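PDB 2WVO: heterokaryon incompatibility protein S from Podospora anserina, which controls vegetative incompatibility, triggering a lethal reaction when it meets the prion form of HET-s in fused cells of an incompatible strain. Local coordinates for residues 16-21 / 50-55. Sequence-based numbering, arbitrary orientation.
Sequences GLFNNC and VRLSRW
F18 reaches out of helix 14-23 and sets the edge of its ring against the backbone of helix 38-59. The ring carbons CE1 and CZ lie 3.1 and 3.2 Å from L52 O, with the oxygen in the ring plane, so the carbonyl oxygen meets the partly positive C-H rim and not the electron-rich face of the ring. CZ also comes to 4.1 Å from S53 CA. A flat, unbranched phenyl suits this place because its thin edge can come close to the helix backbone. With CG anti to the backbone N (chi1 168°), the ring extends toward helix 38-59 and ends between L52 and W55. L52 CG meets F18 CE1 at 4.1 Å, and the benzene rim of the W55 indole comes to 3.7 Å, CE3 to F18 CE1. The long indole suits W55, whose CB is not aimed at the other helix, because it still brings CE3 and CZ3 to the phenyl. The two ring planes meet obliquely, at 54°.

Between the two segments the contact is sparser at C21, which touches the other helix through a single pair, CB to L52 CD2 at 4.1 Å. Its small side chain fits beside the leucine, whose branching lets CG serve F18 and CD2 serve C21; I87 of helix 75-104 touches both C21 and L52. Solvent has little part here, since every touching residue is buried. The polar groups turn elsewhere: S53 OG bonds back to V50 O and also pairs with R136, while R51 and R54 form salt bridges with acidic residues, among them D168 and E187.

No hydrogen bond joins the two segments, whose axes run nearly antiparallel (154°) and 10.5 Å apart at closest approach. Aromatic and aliphatic side chains packed between antiparallel helices are typical of the interior of a mainly helical domain, here the globular HeLo domain of HET-S.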
loop_
_atom_site.group_PDB
_atom_site.type_symbol
_atom_site.label_atom_id
_atom_site.label_comp_id
_atom_site.label_asym_id
_atom_site.label_seq_id
_atom_site.Cartn_x
_atom_site.Cartn_y
_atom_site.Cartn_z
ATOM N N GLY A 16 21.720 -0.973 4.004
ATOM C CA GLY A 16 21.114 -1.507 5.226
ATOM C C GLY A 16 19.606 -1.710 5.091
ATOM O O GLY A 16 19.046 -2.679 5.611
ATOM N N LEU A 17 18.949 -0.769 4.419
ATOM C CA LEU A 17 17.514 -0.838 4.156
ATOM C C LEU A 17 17.164 -2.001 3.220
ATOM O O LEU A 17 16.233 -2.764 3.489
ATOM C CB LEU A 17 17.017 0.503 3.593
ATOM C CG LEU A 17 16.909 1.665 4.595
ATOM C CD1 LEU A 17 16.979 3.032 3.884
ATOM C CD2 LEU A 17 15.650 1.541 5.478
ATOM N N PHE A 18 17.946 -2.125 2.148
ATOM C CA PHE A 18 17.868 -3.204 1.169
ATOM C C PHE A 18 18.041 -4.585 1.794
ATOM O O PHE A 18 17.275 -5.507 1.498
ATOM C CB PHE A 18 18.927 -2.976 0.065
ATOM C CG PHE A 18 19.131 -4.164 -0.848
ATOM C CD1 PHE A 18 18.311 -4.359 -1.953
ATOM C CD2 PHE A 18 20.134 -5.097 -0.587
ATOM C CE1 PHE A 18 18.482 -5.459 -2.770
ATOM C CE2 PHE A 18 20.308 -6.191 -1.400
ATOM C CZ PHE A 18 19.475 -6.371 -2.497
ATOM N N ASN A 19 19.059 -4.739 2.633
ATOM C CA ASN A 19 19.332 -6.006 3.296
ATOM C C ASN A 19 18.230 -6.412 4.266
ATOM O O ASN A 19 17.927 -7.598 4.409
ATOM C CB ASN A 19 20.687 -5.967 4.021
ATOM C CG ASN A 19 21.867 -5.969 3.063
ATOM O OD1 ASN A 19 21.786 -6.457 1.924
ATOM N ND2 ASN A 19 22.975 -5.443 3.528
ATOM N N ASN A 20 17.638 -5.429 4.932
ATOM C CA ASN A 20 16.414 -5.660 5.695
ATOM C C ASN A 20 15.192 -6.057 4.850
ATOM O O ASN A 20 14.458 -6.941 5.246
ATOM C CB ASN A 20 16.110 -4.460 6.585
ATOM C CG ASN A 20 16.928 -4.474 7.861
ATOM O OD1 ASN A 20 16.630 -5.237 8.803
ATOM N ND2 ASN A 20 17.967 -3.632 7.910
ATOM N N CYS A 21 14.980 -5.410 3.703
ATOM C CA CYS A 21 13.953 -5.819 2.723
ATOM C C CYS A 21 14.011 -7.301 2.347
ATOM O O CYS A 21 12.998 -8.003 2.341
ATOM C CB CYS A 21 14.087 -5.013 1.426
ATOM S SG CYS A 21 13.492 -3.347 1.517
ATOM N N VAL A 50 14.360 -12.982 -4.992
ATOM C CA VAL A 50 15.465 -13.170 -5.944
ATOM C C VAL A 50 15.696 -11.924 -6.798
ATOM O O VAL A 50 16.825 -11.528 -7.065
ATOM C CB VAL A 50 15.204 -14.393 -6.886
ATOM C CG1 VAL A 50 16.125 -14.357 -8.109
ATOM C CG2 VAL A 50 15.354 -15.700 -6.130
ATOM N N ARG A 51 14.592 -11.341 -7.235
ATOM C CA ARG A 51 14.539 -10.120 -8.012
ATOM C C ARG A 51 15.280 -8.978 -7.291
ATOM O O ARG A 51 16.117 -8.280 -7.860
ATOM C CB ARG A 51 13.051 -9.815 -8.143
ATOM C CG ARG A 51 12.615 -8.865 -9.197
ATOM C CD ARG A 51 12.708 -9.377 -10.638
ATOM N NE ARG A 51 13.074 -8.190 -11.403
ATOM C CZ ARG A 51 12.212 -7.266 -11.814
ATOM N NH1 ARG A 51 10.912 -7.422 -11.618
ATOM N NH2 ARG A 51 12.658 -6.196 -12.449
ATOM N N LEU A 52 14.954 -8.804 -6.022
ATOM C CA LEU A 52 15.589 -7.828 -5.148
ATOM C C LEU A 52 17.087 -8.148 -5.009
ATOM O O LEU A 52 17.931 -7.269 -5.191
ATOM C CB LEU A 52 14.875 -7.857 -3.797
ATOM C CG LEU A 52 14.516 -6.648 -2.929
ATOM C CD1 LEU A 52 14.336 -5.324 -3.699
ATOM C CD2 LEU A 52 13.266 -7.002 -2.085
ATOM N N SER A 53 17.407 -9.412 -4.729
ATOM C CA SER A 53 18.795 -9.847 -4.601
ATOM C C SER A 53 19.595 -9.640 -5.887
ATOM O O SER A 53 20.770 -9.279 -5.828
ATOM C CB SER A 53 18.891 -11.306 -4.136
ATOM O OG SER A 53 18.799 -12.211 -5.229
ATOM N N ARG A 54 18.951 -9.866 -7.035
ATOM C CA ARG A 54 19.588 -9.670 -8.346
ATOM C C ARG A 54 20.001 -8.217 -8.581
ATOM O O ARG A 54 21.097 -7.965 -9.068
ATOM C CB ARG A 54 18.692 -10.163 -9.489
ATOM C CG ARG A 54 19.397 -10.248 -10.873
ATOM C CD ARG A 54 18.389 -10.543 -11.997
ATOM N NE ARG A 54 17.594 -11.746 -11.711
ATOM C CZ ARG A 54 16.331 -11.929 -12.079
ATOM N NH1 ARG A 54 15.683 -10.994 -12.768
ATOM N NH2 ARG A 54 15.715 -13.059 -11.764
ATOM N N TRP A 55 19.125 -7.274 -8.234
ATOM C CA TRP A 55 19.437 -5.841 -8.329
ATOM C C TRP A 55 20.625 -5.424 -7.444
ATOM O O TRP A 55 21.499 -4.681 -7.887
ATOM C CB TRP A 55 18.202 -4.973 -8.007
ATOM C CG TRP A 55 18.527 -3.492 -7.995
ATOM C CD1 TRP A 55 18.572 -2.653 -9.075
ATOM C CD2 TRP A 55 18.892 -2.694 -6.855
ATOM N NE1 TRP A 55 18.913 -1.384 -8.680
ATOM C CE2 TRP A 55 19.124 -1.381 -7.323
ATOM C CE3 TRP A 55 19.050 -2.965 -5.485
ATOM C CZ2 TRP A 55 19.487 -0.339 -6.473
ATOM C CZ3 TRP A 55 19.413 -1.935 -4.641
ATOM C CH2 TRP A 55 19.627 -0.633 -5.135
#